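Local coordinates for glycosyl hydrolase family 2, TIM barrel domain protein (Parabacteroides merdae ATCC 43184, PDB 6DXU), which probably hydrolyses beta-glucuronides, acting as a glycoside hydrolase family 2 beta-glucuronidase of a human gut bacterium, at residues R463-R468 and D475-Y480; L384-I389 and V422-L427; D144-F149 and G160-S165; K94-I99 and E156-K161; D238-V243 and S253-G258. One frame throughout, in Å; residues are numbered along the deposited sequence.

In the fold
Interactions 1 and 2 lie side by side in the TIM barrel, their centres 10 Å apart: strands 464-468 and 422-429 are neighbours, tied where Leu427 N meets Ala466 O at 2.8 Å, and Ala466 CB packs on Trp386 CH2 at 3.6 Å. Interactions 3 and 4 form a second pair in the sugar-binding domain, with centres 7 Å apart; they share Gly160 and Lys161 and join through adjacent strands 90-97 and 162-169. Interaction 5 stands apart in another domain, its centre 33 Å from that of interaction 2. The side chain of Ser253 lies about 7 Å from a bound bicine, and that of Ile389 about 13 Å from a sodium ion.

Interaction 1: R463-R468 and D475-Y480; sequences RMTAIR and DIVDVY
Neighbouring parallel strands of the TIM barrel meet where Thr465, on strand 464-468, is gripped by Asp478 just ahead of strand 479-481. Asp478 OD2 takes the backbone N-H of Thr465 at 2.8 Å in a nearly straight bond (174°) that arrives on the anti side of the oxygen. In return, Asp478 N donates to Thr465 OG1 at 3.1 Å, so each side chain holds the other residue's backbone. A chi1 of 65° sets that hydroxyl between the backbone N and carbonyl carbon of Thr465; His453 of helix 442-459 also bonds it. Putting an alanine at Asp478 would probably leave Thr465 N without its acceptor and His457, the outside partner of OD2, without its mate. Beyond this clasp the chains take up parallel barrel pairing: Val479 N donates to Thr465 O at 2.9 Å, and Ala466 CA makes a bent CA-H...O contact with Val479 O. Ala466 and Val479 share one face of the sheet, Ile467 and Tyr480 the other. There Ile467 CG1 lies at the edge of the phenol ring, 3.8 Å from Tyr480 CD1, and Ile467 CG2 packs on Val477 CG1. Met464, bent at chi2 and chi3, lays SD 3.7 Å from Asp478 CB.

Interaction 2: L384-I389 and V422-L427; sequences LVWEEI and VIIWGL
Ile424 CG2 sits over one face of the Trp386 indole, 3.8 Å from the centroid of the five-membered ring and 20° off its normal, while Ile424 CD1 reaches Trp386 CE3 at 3.7 Å on the six-membered part. The indole is brought alongside by a chi1 of 165°, which turns CG away from the backbone N of Trp386. Gly426 CA approaches Trp386 NE1 at 3.8 Å; a side chain here would collide with both that nitrogen and Glu388 CB, so glycine lets the strands close to a tight pair. On the opposite face of the sheet, Glu387 OE1 meets the edge of the Trp425 ring, 3.8 Å from CZ3, with carboxylate and ring nearly coplanar (14°).

The backbones run parallel with a beta bulge: Val385 O accepts from both Ile423 N at 2.9 Å and Ile424 N at 3.3 Å, shifting the register by one before Trp386 pairs with Ile424. A second shell fixes the polar ends. Trp386 NE1 donates to the anti lone pair of Glu388 OE1 at 2.9 Å in a bent bond, the oxygen tilted out of the indole plane, and that oxygen also forms a salt bridge with Arg364, while His367 bonds OE2. His416 and Gln370 N hold the Glu387 carboxylate, and Asp460 accepts from Trp425 NE1. Leu427 O, against which Ile389 CG1 packs at 3.4 Å, is buried with no polar partner in the model.

These strands belong to a beta-alpha-beta unit whose helix 399-416 covers Glu387 and Trp425 through Met412 and Ile413, with strand 362-364 flanking strand 384-388 and strand 464-468 flanking strand 422-429.

Interaction 3: D144-F149 and G160-S165; sequences DAVKAF and GKVPLS
A chi1 of 166° swings the Phe149 ring away from its own backbone N and out from helix 143-150, toward Val162 and Pro163 of strand 162-169, which receive it. The contact is a helix laid against a strand of the beta-sandwich in the sugar-binding domain, with the two short axes 9.7 Å apart and inclined at 132°. Apolar side chains fill the gap. Pro163 CD lies over one face of the phenyl ring, 3.9 Å from its centroid, in a CH-pi contact. Both methyls of Val162 approach the same ring atom, CG1 and CG2 each 4.1 Å from Phe149 CD2, as the side chains slide past one another in opposite directions. One helical turn back, Val146 crosses Val162 at about a right angle, its CG1 4.1 Å from Val162 CG2. Replacing Phe149 by an alanine would probably open a gap beneath Pro163 and strip Val162 of its aromatic neighbour, leaving Val146 as the main side chain joining helix to strand. The ring also meets Tyr124 with planes at about 45°, and Ile99 packs on both valines. At its edge, near the ring plane, Phe149 CE2 comes within 3.5 Å of the carbonyl oxygen of Lys161.

Interaction 4: K94-I99 and E156-K161; sequences KTLLAI and ERFKGK
Apolar contact between Leu96 and Phe158 carries one part of this surface meeting. Leu96 CD2 comes up at the edge of the Phe158 ring, near its plane and 3.7 Å from CD1, the two side chains crossing at about a right angle. Beside it, the aliphatic part of Lys161 runs over the strand: CD lies 3.7 Å from Leu96 CB, and CB leans on Leu97 O at 3.3 Å. With CG turned opposite the carbonyl carbon (chi1 -64°), the extended chain of Lys161 carries the amine along Leu96 to a bridging water.

Within the loop, Phe158 CE2 lies over the centre of one face of the Arg157 guanidinium, 3.6 Å above that plane, with ring and guanidinium inclined to each other rather than stacked, while Arg157 NH2 bonds Val51 O. Phe158 also touches Pro163 on the strand that follows.

The loop is shaped by a type I' beta turn from Phe158 to Lys161, closed by Lys161 N donating to Phe158 O at 3.0 Å. Gly160 occupies its third position at a phi of 89°, where a side chain would jam against the preceding carbonyl. This turn delivers the chain into strand 162-169, the antiparallel neighbour of strand 90-97 in the sugar-binding domain.

Water supplies the polar links. One water donates to Leu96 O and accepts from Lys161 NZ at 2.8 Å, tethering the amine to the strand. A second accepts from Ile99 N and donates to Leu97 O and to Gly160 O, the last at 2.9 Å, so the water bridges three backbone groups of the two segments.

Interaction 5: D238-V243 and S253-G258; sequences DVTVSV and SKTLEG
The carboxylate planes of Asp238 and Glu257 are only 19° apart, but the two side chains cross obliquely and touch through Asp238 OD1 and Glu257 CB (3.8 Å). Gly258 N donates to Asp238 OD1 at 2.8 Å, nearly along the C-O axis of that oxygen. Asp238 OD2 and Glu257 OE2 stay 4.9 Å apart, like charges near but not touching. On the face that carries Thr240, Ser242, Ser253 and Thr255, hydroxyls meet across the strands at the non-hydrogen-bonded pairs: Thr240 OG1 bonds Thr255 OG1 at 2.9 Å, and Ser242 OG bonds Ser253 OG at 2.8 Å, either partner able to donate. Ser253 OG reaches over because it stands opposite its backbone N (chi1 -162°). The other face is apolar: Val241 CG2 lies 4.3 Å from Leu256 CD1, and Val239 and Val241 pack onto Leu267 of strand 263-273. Lys254 also leaves from that face, its NZ bonded to Leu267 O. Between the faces, Val239 with Leu256 and Val241 with Lys254 form the hydrogen-bonded pairs, with Val241 N to Lys254 O at 2.8 Å. This regular antiparallel ladder is a beta hairpin of strands 237-244 and 250-259, at the edge of the sheet within this chain, in the immunoglobulin-like beta-sandwich domain of family 2 glycoside hydrolases.

Interaction 1: R463-R468 and D475-Y480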
# COMPACT_ATOMS: atom_id res chain seq x y z
N ARG D 463 -15.00 26.63 27.40
CA ARG D 463 -13.96 27.58 27.03
C ARG D 463 -14.28 28.19 25.67
O ARG D 463 -15.11 27.68 24.91
CB ARG D 463 -12.60 26.89 27.06
CG ARG D 463 -12.27 26.53 28.53
CD ARG D 463 -10.99 25.84 28.58
NE ARG D 463 -10.44 25.67 29.92
CZ ARG D 463 -10.46 24.53 30.60
NH1 ARG D 463 -11.05 23.46 30.07
NH2 ARG D 463 -9.85 24.45 31.77
N MET D 464 -13.64 29.32 25.39
CA MET D 464 -13.84 30.05 24.15
C MET D 464 -12.82 29.61 23.10
O MET D 464 -11.68 29.29 23.42
CB MET D 464 -13.70 31.56 24.39
CG MET D 464 -14.66 32.16 25.43
SD MET D 464 -16.34 32.16 24.77
CE MET D 464 -16.50 33.90 24.39
N THR D 465 -13.25 29.58 21.84
CA THR D 465 -12.31 29.42 20.74
C THR D 465 -11.83 30.79 20.26
O THR D 465 -12.52 31.81 20.42
CB THR D 465 -12.91 28.65 19.57
OG1 THR D 465 -13.98 29.42 19.00
CG2 THR D 465 -13.44 27.29 20.01
N ALA D 466 -10.66 30.81 19.63
CA ALA D 466 -10.13 32.05 19.10
C ALA D 466 -9.18 31.77 17.94
O ALA D 466 -8.65 30.66 17.80
CB ALA D 466 -9.38 32.87 20.17
N ILE D 467 -8.95 32.80 17.12
CA ILE D 467 -7.87 32.83 16.14
C ILE D 467 -7.29 34.24 16.12
O ILE D 467 -7.87 35.18 16.66
CB ILE D 467 -8.31 32.44 14.71
CG1 ILE D 467 -9.39 33.39 14.20
CG2 ILE D 467 -8.77 31.00 14.65
CD1 ILE D 467 -9.82 33.09 12.74
N ARG D 468 -6.13 34.37 15.47
CA ARG D 468 -5.48 35.66 15.25
C ARG D 468 -5.25 35.89 13.76
O ARG D 468 -4.72 35.02 13.06
CB ARG D 468 -4.15 35.75 16.00
CG ARG D 468 -3.47 37.10 15.79
CD ARG D 468 -2.09 37.20 16.45
NE ARG D 468 -1.53 38.49 16.07
CZ ARG D 468 -0.90 38.72 14.93
NH1 ARG D 468 -0.69 37.73 14.07
NH2 ARG D 468 -0.47 39.95 14.65
N ASP D 475 -16.07 35.62 11.76
CA ASP D 475 -17.42 35.29 12.21
C ASP D 475 -17.52 33.89 12.80
O ASP D 475 -18.59 33.51 13.29
CB ASP D 475 -18.41 35.41 11.05
CG ASP D 475 -18.06 34.49 9.86
OD1 ASP D 475 -16.86 34.24 9.63
OD2 ASP D 475 -18.97 34.01 9.15
N ILE D 476 -16.45 33.10 12.74
CA ILE D 476 -16.52 31.69 13.13
C ILE D 476 -16.21 31.50 14.61
O ILE D 476 -16.94 30.80 15.32
CB ILE D 476 -15.58 30.86 12.23
CG1 ILE D 476 -16.17 30.73 10.82
CG2 ILE D 476 -15.34 29.47 12.83
CD1 ILE D 476 -15.20 30.18 9.80
N VAL D 477 -15.15 32.14 15.10
CA VAL D 477 -14.63 31.84 16.44
C VAL D 477 -15.35 32.69 17.48
O VAL D 477 -15.98 33.70 17.17
CB VAL D 477 -13.11 32.08 16.50
CG1 VAL D 477 -12.40 31.06 15.64
CG2 VAL D 477 -12.79 33.49 16.03
N ASP D 478 -15.21 32.28 18.74
CA ASP D 478 -15.80 33.04 19.85
C ASP D 478 -15.09 34.38 20.05
O ASP D 478 -15.74 35.41 20.23
CB ASP D 478 -15.75 32.23 21.14
CG ASP D 478 -16.55 30.95 21.05
OD1 ASP D 478 -17.69 31.01 20.56
OD2 ASP D 478 -16.05 29.90 21.48
N VAL D 479 -13.76 34.36 20.05
CA VAL D 479 -12.92 35.51 20.38
C VAL D 479 -11.95 35.73 19.23
O VAL D 479 -11.42 34.76 18.67
CB VAL D 479 -12.16 35.28 21.71
CG1 VAL D 479 -11.11 36.38 21.97
CG2 VAL D 479 -13.14 35.15 22.89
N TYR D 480 -11.73 36.98 18.84
CA TYR D 480 -10.94 37.28 17.65
C TYR D 480 -9.87 38.33 17.96
O TYR D 480 -10.14 39.30 18.67
CB TYR D 480 -11.81 37.77 16.50
CG TYR D 480 -11.01 38.03 15.24
CD1 TYR D 480 -10.60 36.97 14.44
CD2 TYR D 480 -10.67 39.33 14.86
CE1 TYR D 480 -9.85 37.20 13.29
CE2 TYR D 480 -9.93 39.56 13.70
CZ TYR D 480 -9.52 38.49 12.93
OH TYR D 480 -8.79 38.69 11.78

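Interaction 2: L384-I389 and V422-L427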
# COMPACT_ATOMS: atom_id res chain seq x y z
N LEU D 384 -3.72 33.37 33.35
CA LEU D 384 -4.71 32.83 32.42
C LEU D 384 -4.04 32.48 31.09
O LEU D 384 -3.01 33.04 30.72
CB LEU D 384 -5.84 33.82 32.20
CG LEU D 384 -6.68 34.10 33.46
CD1 LEU D 384 -7.44 35.42 33.34
CD2 LEU D 384 -7.63 32.94 33.72
N VAL D 385 -4.65 31.54 30.35
CA VAL D 385 -3.98 30.92 29.21
C VAL D 385 -4.87 30.87 27.97
O VAL D 385 -6.03 30.44 28.03
CB VAL D 385 -3.50 29.50 29.57
CG1 VAL D 385 -3.11 28.70 28.31
CG2 VAL D 385 -2.32 29.57 30.53
N TRP D 386 -4.28 31.28 26.84
CA TRP D 386 -4.73 30.96 25.49
C TRP D 386 -3.71 29.98 24.91
O TRP D 386 -2.50 30.27 24.89
CB TRP D 386 -4.83 32.25 24.67
CG TRP D 386 -4.93 32.24 23.15
CD1 TRP D 386 -4.45 31.30 22.26
CD2 TRP D 386 -5.50 33.29 22.34
NE1 TRP D 386 -4.72 31.69 20.96
CE2 TRP D 386 -5.35 32.91 20.98
CE3 TRP D 386 -6.12 34.50 22.64
CZ2 TRP D 386 -5.81 33.70 19.94
CZ3 TRP D 386 -6.58 35.28 21.59
CH2 TRP D 386 -6.42 34.89 20.26
N GLU D 387 -4.18 28.80 24.51
CA GLU D 387 -3.31 27.78 23.94
C GLU D 387 -3.90 27.32 22.62
O GLU D 387 -5.09 26.99 22.54
CB GLU D 387 -3.14 26.61 24.92
CG GLU D 387 -1.96 25.67 24.57
CD GLU D 387 -1.77 24.57 25.60
OE1 GLU D 387 -2.77 24.07 26.18
OE2 GLU D 387 -0.60 24.21 25.84
N GLU D 388 -3.06 27.26 21.57
CA GLU D 388 -3.56 27.04 20.21
C GLU D 388 -2.82 25.90 19.53
O GLU D 388 -1.76 25.46 19.98
CB GLU D 388 -3.45 28.30 19.35
CG GLU D 388 -2.03 28.73 18.98
CD GLU D 388 -2.00 30.15 18.39
OE1 GLU D 388 -2.79 31.01 18.86
OE2 GLU D 388 -1.25 30.40 17.42
N ILE D 389 -3.42 25.39 18.44
CA ILE D 389 -2.75 24.39 17.60
C ILE D 389 -1.85 25.12 16.61
O ILE D 389 -2.12 26.28 16.27
CB ILE D 389 -3.74 23.48 16.85
CG1 ILE D 389 -4.69 24.31 15.98
CG2 ILE D 389 -4.49 22.60 17.83
CD1 ILE D 389 -5.41 23.46 14.88
N VAL D 422 -6.62 27.80 31.82
CA VAL D 422 -6.98 27.90 30.40
C VAL D 422 -8.36 28.52 30.26
O VAL D 422 -9.34 28.04 30.85
CB VAL D 422 -6.92 26.52 29.72
CG1 VAL D 422 -7.31 26.65 28.25
CG2 VAL D 422 -5.52 25.90 29.87
N ILE D 423 -8.45 29.58 29.45
CA ILE D 423 -9.73 30.16 29.07
C ILE D 423 -9.99 30.11 27.58
O ILE D 423 -11.15 30.31 27.17
CB ILE D 423 -9.84 31.63 29.54
CG1 ILE D 423 -8.64 32.42 29.01
CG2 ILE D 423 -9.95 31.68 31.06
CD1 ILE D 423 -8.75 33.95 29.18
N ILE D 424 -8.99 29.88 26.73
CA ILE D 424 -9.15 29.96 25.28
C ILE D 424 -8.42 28.81 24.62
O ILE D 424 -7.23 28.58 24.89
CB ILE D 424 -8.65 31.30 24.72
CG1 ILE D 424 -9.63 32.43 25.05
CG2 ILE D 424 -8.43 31.21 23.21
CD1 ILE D 424 -9.08 33.83 24.76
N TRP D 425 -9.11 28.10 23.72
CA TRP D 425 -8.46 27.20 22.78
C TRP D 425 -8.35 27.89 21.43
O TRP D 425 -9.37 28.23 20.82
CB TRP D 425 -9.23 25.89 22.64
CG TRP D 425 -9.51 25.11 23.93
CD1 TRP D 425 -10.76 24.78 24.42
CD2 TRP D 425 -8.56 24.53 24.84
NE1 TRP D 425 -10.63 24.04 25.57
CE2 TRP D 425 -9.30 23.88 25.86
CE3 TRP D 425 -7.15 24.51 24.90
CZ2 TRP D 425 -8.69 23.19 26.92
CZ3 TRP D 425 -6.54 23.84 25.95
CH2 TRP D 425 -7.31 23.20 26.95
N GLY D 426 -7.12 28.10 20.97
CA GLY D 426 -6.90 28.78 19.71
C GLY D 426 -6.83 27.79 18.56
O GLY D 426 -6.31 26.68 18.71
N LEU D 427 -7.37 28.20 17.42
CA LEU D 427 -7.47 27.31 16.28
C LEU D 427 -6.43 27.58 15.20
O LEU D 427 -6.33 26.78 14.26
CB LEU D 427 -8.87 27.40 15.65
CG LEU D 427 -10.05 27.27 16.61
CD1 LEU D 427 -11.35 27.32 15.81
CD2 LEU D 427 -9.97 25.97 17.43

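Interaction 3: D144-F149 and G160-S165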
# COMPACT_ATOMS: atom_id res chain seq x y z
N ASP D 144 4.86 -5.56 25.95
CA ASP D 144 4.92 -6.79 25.16
C ASP D 144 6.21 -6.89 24.36
O ASP D 144 6.81 -7.97 24.27
CB ASP D 144 3.71 -6.89 24.23
CG ASP D 144 2.42 -7.12 24.98
OD1 ASP D 144 2.47 -7.54 26.16
OD2 ASP D 144 1.34 -6.88 24.40
N ALA D 145 6.67 -5.78 23.78
CA ALA D 145 7.91 -5.82 23.01
C ALA D 145 9.10 -6.11 23.91
O ALA D 145 10.02 -6.86 23.52
CB ALA D 145 8.13 -4.51 22.26
N VAL D 146 9.13 -5.53 25.11
CA VAL D 146 10.22 -5.81 26.03
C VAL D 146 10.24 -7.30 26.37
O VAL D 146 11.30 -7.93 26.36
CB VAL D 146 10.07 -4.95 27.30
CG1 VAL D 146 10.99 -5.48 28.40
CG2 VAL D 146 10.33 -3.48 27.00
N LYS D 147 9.08 -7.86 26.69
CA LYS D 147 9.02 -9.29 27.01
C LYS D 147 9.53 -10.13 25.84
O LYS D 147 10.33 -11.06 26.02
CB LYS D 147 7.59 -9.68 27.38
CG LYS D 147 7.40 -11.16 27.65
CD LYS D 147 5.95 -11.47 28.02
CE LYS D 147 5.69 -12.97 28.09
N ALA D 148 9.08 -9.82 24.63
CA ALA D 148 9.52 -10.60 23.47
C ALA D 148 11.03 -10.49 23.27
O ALA D 148 11.71 -11.48 22.97
CB ALA D 148 8.77 -10.14 22.22
N PHE D 149 11.58 -9.29 23.46
CA PHE D 149 13.03 -9.13 23.33
C PHE D 149 13.77 -9.91 24.39
O PHE D 149 14.77 -10.58 24.10
CB PHE D 149 13.43 -7.66 23.41
CG PHE D 149 14.90 -7.46 23.61
CD1 PHE D 149 15.79 -7.65 22.57
CD2 PHE D 149 15.40 -7.09 24.86
CE1 PHE D 149 17.15 -7.49 22.76
CE2 PHE D 149 16.76 -6.92 25.05
CZ PHE D 149 17.64 -7.12 24.01
N GLY D 160 21.33 -7.61 30.00
CA GLY D 160 20.15 -7.39 30.80
C GLY D 160 19.40 -6.11 30.51
O GLY D 160 18.28 -5.94 31.00
N LYS D 161 19.97 -5.21 29.73
CA LYS D 161 19.26 -3.99 29.38
C LYS D 161 18.51 -4.17 28.06
O LYS D 161 18.69 -5.16 27.36
CB LYS D 161 20.22 -2.81 29.30
CG LYS D 161 20.87 -2.48 30.65
CD LYS D 161 21.79 -1.29 30.53
CE LYS D 161 22.44 -0.97 31.86
NZ LYS D 161 23.26 0.27 31.78
N VAL D 162 17.64 -3.21 27.75
CA VAL D 162 16.79 -3.27 26.57
C VAL D 162 17.16 -2.10 25.66
O VAL D 162 17.08 -0.94 26.08
CB VAL D 162 15.30 -3.20 26.94
CG1 VAL D 162 14.43 -3.20 25.67
CG2 VAL D 162 14.93 -4.36 27.88
N PRO D 163 17.55 -2.34 24.41
CA PRO D 163 17.91 -1.22 23.54
C PRO D 163 16.65 -0.50 23.08
O PRO D 163 15.74 -1.11 22.51
CB PRO D 163 18.64 -1.89 22.36
CG PRO D 163 18.14 -3.28 22.35
CD PRO D 163 17.73 -3.65 23.75
N LEU D 164 16.63 0.80 23.31
CA LEU D 164 15.56 1.69 22.89
C LEU D 164 16.18 2.63 21.88
O LEU D 164 17.18 3.29 22.18
CB LEU D 164 15.00 2.46 24.10
CG LEU D 164 13.99 3.57 23.79
CD1 LEU D 164 12.76 3.00 23.12
CD2 LEU D 164 13.61 4.33 25.08
N SER D 165 15.61 2.68 20.68
CA SER D 165 16.11 3.54 19.63
C SER D 165 14.93 4.37 19.14
O SER D 165 13.84 3.83 18.92
CB SER D 165 16.71 2.73 18.46
OG SER D 165 17.62 1.75 18.96

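Interaction 4: K94-I99 and E156-K161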
# COMPACT_ATOMS: atom_id res chain seq x y z
N LYS D 94 19.67 6.72 20.92
CA LYS D 94 19.65 5.36 21.43
C LYS D 94 20.12 5.34 22.88
O LYS D 94 20.97 6.13 23.29
CB LYS D 94 20.52 4.40 20.60
CG LYS D 94 22.00 4.69 20.64
CD LYS D 94 22.78 3.77 19.68
CE LYS D 94 24.27 4.06 19.77
NZ LYS D 94 25.08 3.18 18.86
N THR D 95 19.55 4.40 23.64
CA THR D 95 19.97 4.15 25.02
C THR D 95 19.79 2.66 25.28
O THR D 95 19.16 1.93 24.50
CB THR D 95 19.17 4.99 26.03
OG1 THR D 95 19.81 4.99 27.31
CG2 THR D 95 17.74 4.47 26.19
N LEU D 96 20.36 2.19 26.38
CA LEU D 96 20.11 0.85 26.87
C LEU D 96 19.29 1.02 28.14
O LEU D 96 19.82 1.51 29.16
CB LEU D 96 21.43 0.11 27.12
CG LEU D 96 22.34 -0.07 25.90
CD1 LEU D 96 23.66 -0.72 26.28
CD2 LEU D 96 21.63 -0.86 24.81
N LEU D 97 18.04 0.57 28.12
CA LEU D 97 17.13 0.84 29.23
C LEU D 97 17.33 -0.21 30.29
O LEU D 97 17.29 -1.40 30.00
CB LEU D 97 15.67 0.78 28.79
CG LEU D 97 15.03 1.94 28.06
CD1 LEU D 97 13.61 1.51 27.66
CD2 LEU D 97 14.98 3.08 29.03
N ALA D 98 17.51 0.25 31.53
CA ALA D 98 17.55 -0.63 32.68
C ALA D 98 16.13 -0.75 33.22
O ALA D 98 15.65 0.13 33.93
CB ALA D 98 18.49 -0.04 33.74
N ILE D 99 15.48 -1.87 32.93
CA ILE D 99 14.07 -2.04 33.29
C ILE D 99 13.97 -2.96 34.49
O ILE D 99 14.57 -4.04 34.52
CB ILE D 99 13.26 -2.61 32.11
CG1 ILE D 99 13.29 -1.62 30.93
CG2 ILE D 99 11.86 -2.95 32.57
CD1 ILE D 99 12.62 -2.13 29.68
N GLU D 156 21.14 -11.64 25.39
CA GLU D 156 22.39 -11.83 26.14
C GLU D 156 23.37 -10.70 25.90
O GLU D 156 24.03 -10.22 26.83
CB GLU D 156 23.08 -13.13 25.71
CG GLU D 156 22.49 -14.43 26.14
CD GLU D 156 23.36 -15.60 25.69
OE1 GLU D 156 23.35 -16.65 26.36
OE2 GLU D 156 24.08 -15.44 24.67
N ARG D 157 23.47 -10.28 24.65
CA ARG D 157 24.47 -9.32 24.22
C ARG D 157 24.28 -7.95 24.86
O ARG D 157 25.25 -7.18 24.97
CB ARG D 157 24.33 -9.27 22.69
CG ARG D 157 25.13 -8.31 21.94
CD ARG D 157 25.19 -8.80 20.49
NE ARG D 157 23.95 -8.63 19.72
CZ ARG D 157 23.57 -7.46 19.21
NH1 ARG D 157 24.32 -6.39 19.42
NH2 ARG D 157 22.45 -7.36 18.49
N PHE D 158 23.09 -7.65 25.35
CA PHE D 158 22.80 -6.35 25.94
C PHE D 158 22.86 -6.37 27.45
O PHE D 158 22.51 -5.37 28.09
CB PHE D 158 21.43 -5.87 25.44
CG PHE D 158 21.42 -5.60 23.97
CD1 PHE D 158 21.81 -4.36 23.48
CD2 PHE D 158 21.11 -6.61 23.07
CE1 PHE D 158 21.82 -4.12 22.11
CE2 PHE D 158 21.13 -6.38 21.71
CZ PHE D 158 21.48 -5.13 21.23
N LYS D 159 23.29 -7.49 28.03
CA LYS D 159 23.69 -7.55 29.44
C LYS D 159 22.54 -7.16 30.36
O LYS D 159 22.73 -6.49 31.38
CB LYS D 159 24.94 -6.71 29.68
CG LYS D 159 26.12 -7.25 28.86
CD LYS D 159 27.36 -6.39 28.97
CE LYS D 159 28.51 -6.99 28.17
NZ LYS D 159 29.69 -6.07 28.12
N GLY D 160 21.33 -7.61 30.00
CA GLY D 160 20.15 -7.39 30.80
C GLY D 160 19.40 -6.11 30.51
O GLY D 160 18.28 -5.94 31.00
N LYS D 161 19.97 -5.21 29.73
CA LYS D 161 19.26 -3.99 29.38
C LYS D 161 18.51 -4.17 28.06
O LYS D 161 18.69 -5.16 27.36
CB LYS D 161 20.22 -2.81 29.30
CG LYS D 161 20.87 -2.48 30.65
CD LYS D 161 21.79 -1.29 30.53
CE LYS D 161 22.44 -0.97 31.86
NZ LYS D 161 23.26 0.27 31.78
O HOH W 1 21.97 2.45 30.52
O HOH W 2 16.24 -3.95 31.24

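Interaction 5: D238-V243 and S253-G258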
# COMPACT_ATOMS: atom_id res chain seq x y z
N ASP D 238 -11.65 -1.74 43.72
CA ASP D 238 -12.19 -0.75 44.63
C ASP D 238 -11.53 0.59 44.32
O ASP D 238 -10.30 0.70 44.36
CB ASP D 238 -11.95 -1.16 46.09
CG ASP D 238 -12.82 -2.33 46.52
OD1 ASP D 238 -13.71 -2.75 45.74
OD2 ASP D 238 -12.61 -2.86 47.63
N VAL D 239 -12.34 1.60 44.02
CA VAL D 239 -11.83 2.90 43.62
C VAL D 239 -12.28 3.93 44.65
O VAL D 239 -13.47 4.05 44.94
CB VAL D 239 -12.32 3.29 42.21
CG1 VAL D 239 -11.85 4.69 41.86
CG2 VAL D 239 -11.79 2.28 41.19
N THR D 240 -11.31 4.67 45.20
CA THR D 240 -11.58 5.75 46.15
C THR D 240 -11.34 7.09 45.46
O THR D 240 -10.33 7.27 44.78
CB THR D 240 -10.70 5.63 47.39
OG1 THR D 240 -10.94 4.37 48.02
CG2 THR D 240 -11.01 6.77 48.39
N VAL D 241 -12.30 8.00 45.61
CA VAL D 241 -12.19 9.37 45.13
C VAL D 241 -12.18 10.27 46.35
O VAL D 241 -13.12 10.23 47.16
CB VAL D 241 -13.35 9.75 44.19
CG1 VAL D 241 -13.18 11.17 43.66
CG2 VAL D 241 -13.46 8.75 43.04
N SER D 242 -11.12 11.07 46.52
CA SER D 242 -11.04 12.02 47.62
C SER D 242 -10.67 13.39 47.07
O SER D 242 -9.84 13.50 46.16
CB SER D 242 -10.01 11.58 48.67
OG SER D 242 -10.37 10.32 49.22
N VAL D 243 -11.29 14.43 47.62
CA VAL D 243 -11.03 15.81 47.21
C VAL D 243 -10.52 16.60 48.41
O VAL D 243 -11.14 16.59 49.47
CB VAL D 243 -12.28 16.45 46.60
CG1 VAL D 243 -12.01 17.90 46.25
CG2 VAL D 243 -12.70 15.67 45.37
N SER D 253 -14.89 12.28 50.29
CA SER D 253 -14.26 10.99 50.07
C SER D 253 -15.36 9.95 49.87
O SER D 253 -16.34 9.92 50.62
CB SER D 253 -13.36 10.61 51.24
OG SER D 253 -12.45 9.58 50.87
N LYS D 254 -15.18 9.11 48.85
CA LYS D 254 -16.15 8.07 48.56
C LYS D 254 -15.38 6.91 47.94
O LYS D 254 -14.47 7.12 47.14
CB LYS D 254 -17.25 8.56 47.61
CG LYS D 254 -18.16 7.44 47.11
CD LYS D 254 -19.31 7.92 46.23
CE LYS D 254 -18.82 8.46 44.89
NZ LYS D 254 -19.83 8.27 43.81
N THR D 255 -15.71 5.70 48.38
CA THR D 255 -15.14 4.49 47.80
C THR D 255 -16.22 3.73 47.04
O THR D 255 -17.28 3.43 47.60
CB THR D 255 -14.52 3.62 48.89
OG1 THR D 255 -13.43 4.33 49.49
CG2 THR D 255 -14.01 2.33 48.29
N LEU D 256 -15.94 3.42 45.78
CA LEU D 256 -16.83 2.60 44.97
C LEU D 256 -16.27 1.18 44.99
O LEU D 256 -15.18 0.93 44.48
CB LEU D 256 -16.92 3.13 43.54
CG LEU D 256 -17.46 4.55 43.32
CD1 LEU D 256 -16.36 5.58 43.39
CD2 LEU D 256 -18.16 4.62 41.98
N GLU D 257 -17.01 0.26 45.61
CA GLU D 257 -16.53 -1.10 45.81
C GLU D 257 -16.97 -1.99 44.66
O GLU D 257 -18.14 -1.98 44.26
CB GLU D 257 -17.04 -1.67 47.14
CG GLU D 257 -16.30 -1.15 48.36
CD GLU D 257 -16.81 -1.75 49.67
OE1 GLU D 257 -17.82 -2.49 49.64
OE2 GLU D 257 -16.20 -1.49 50.73
N GLY D 258 -16.03 -2.77 44.13
CA GLY D 258 -16.37 -3.73 43.09
C GLY D 258 -16.80 -3.10 41.79
O GLY D 258 -17.67 -3.64 41.09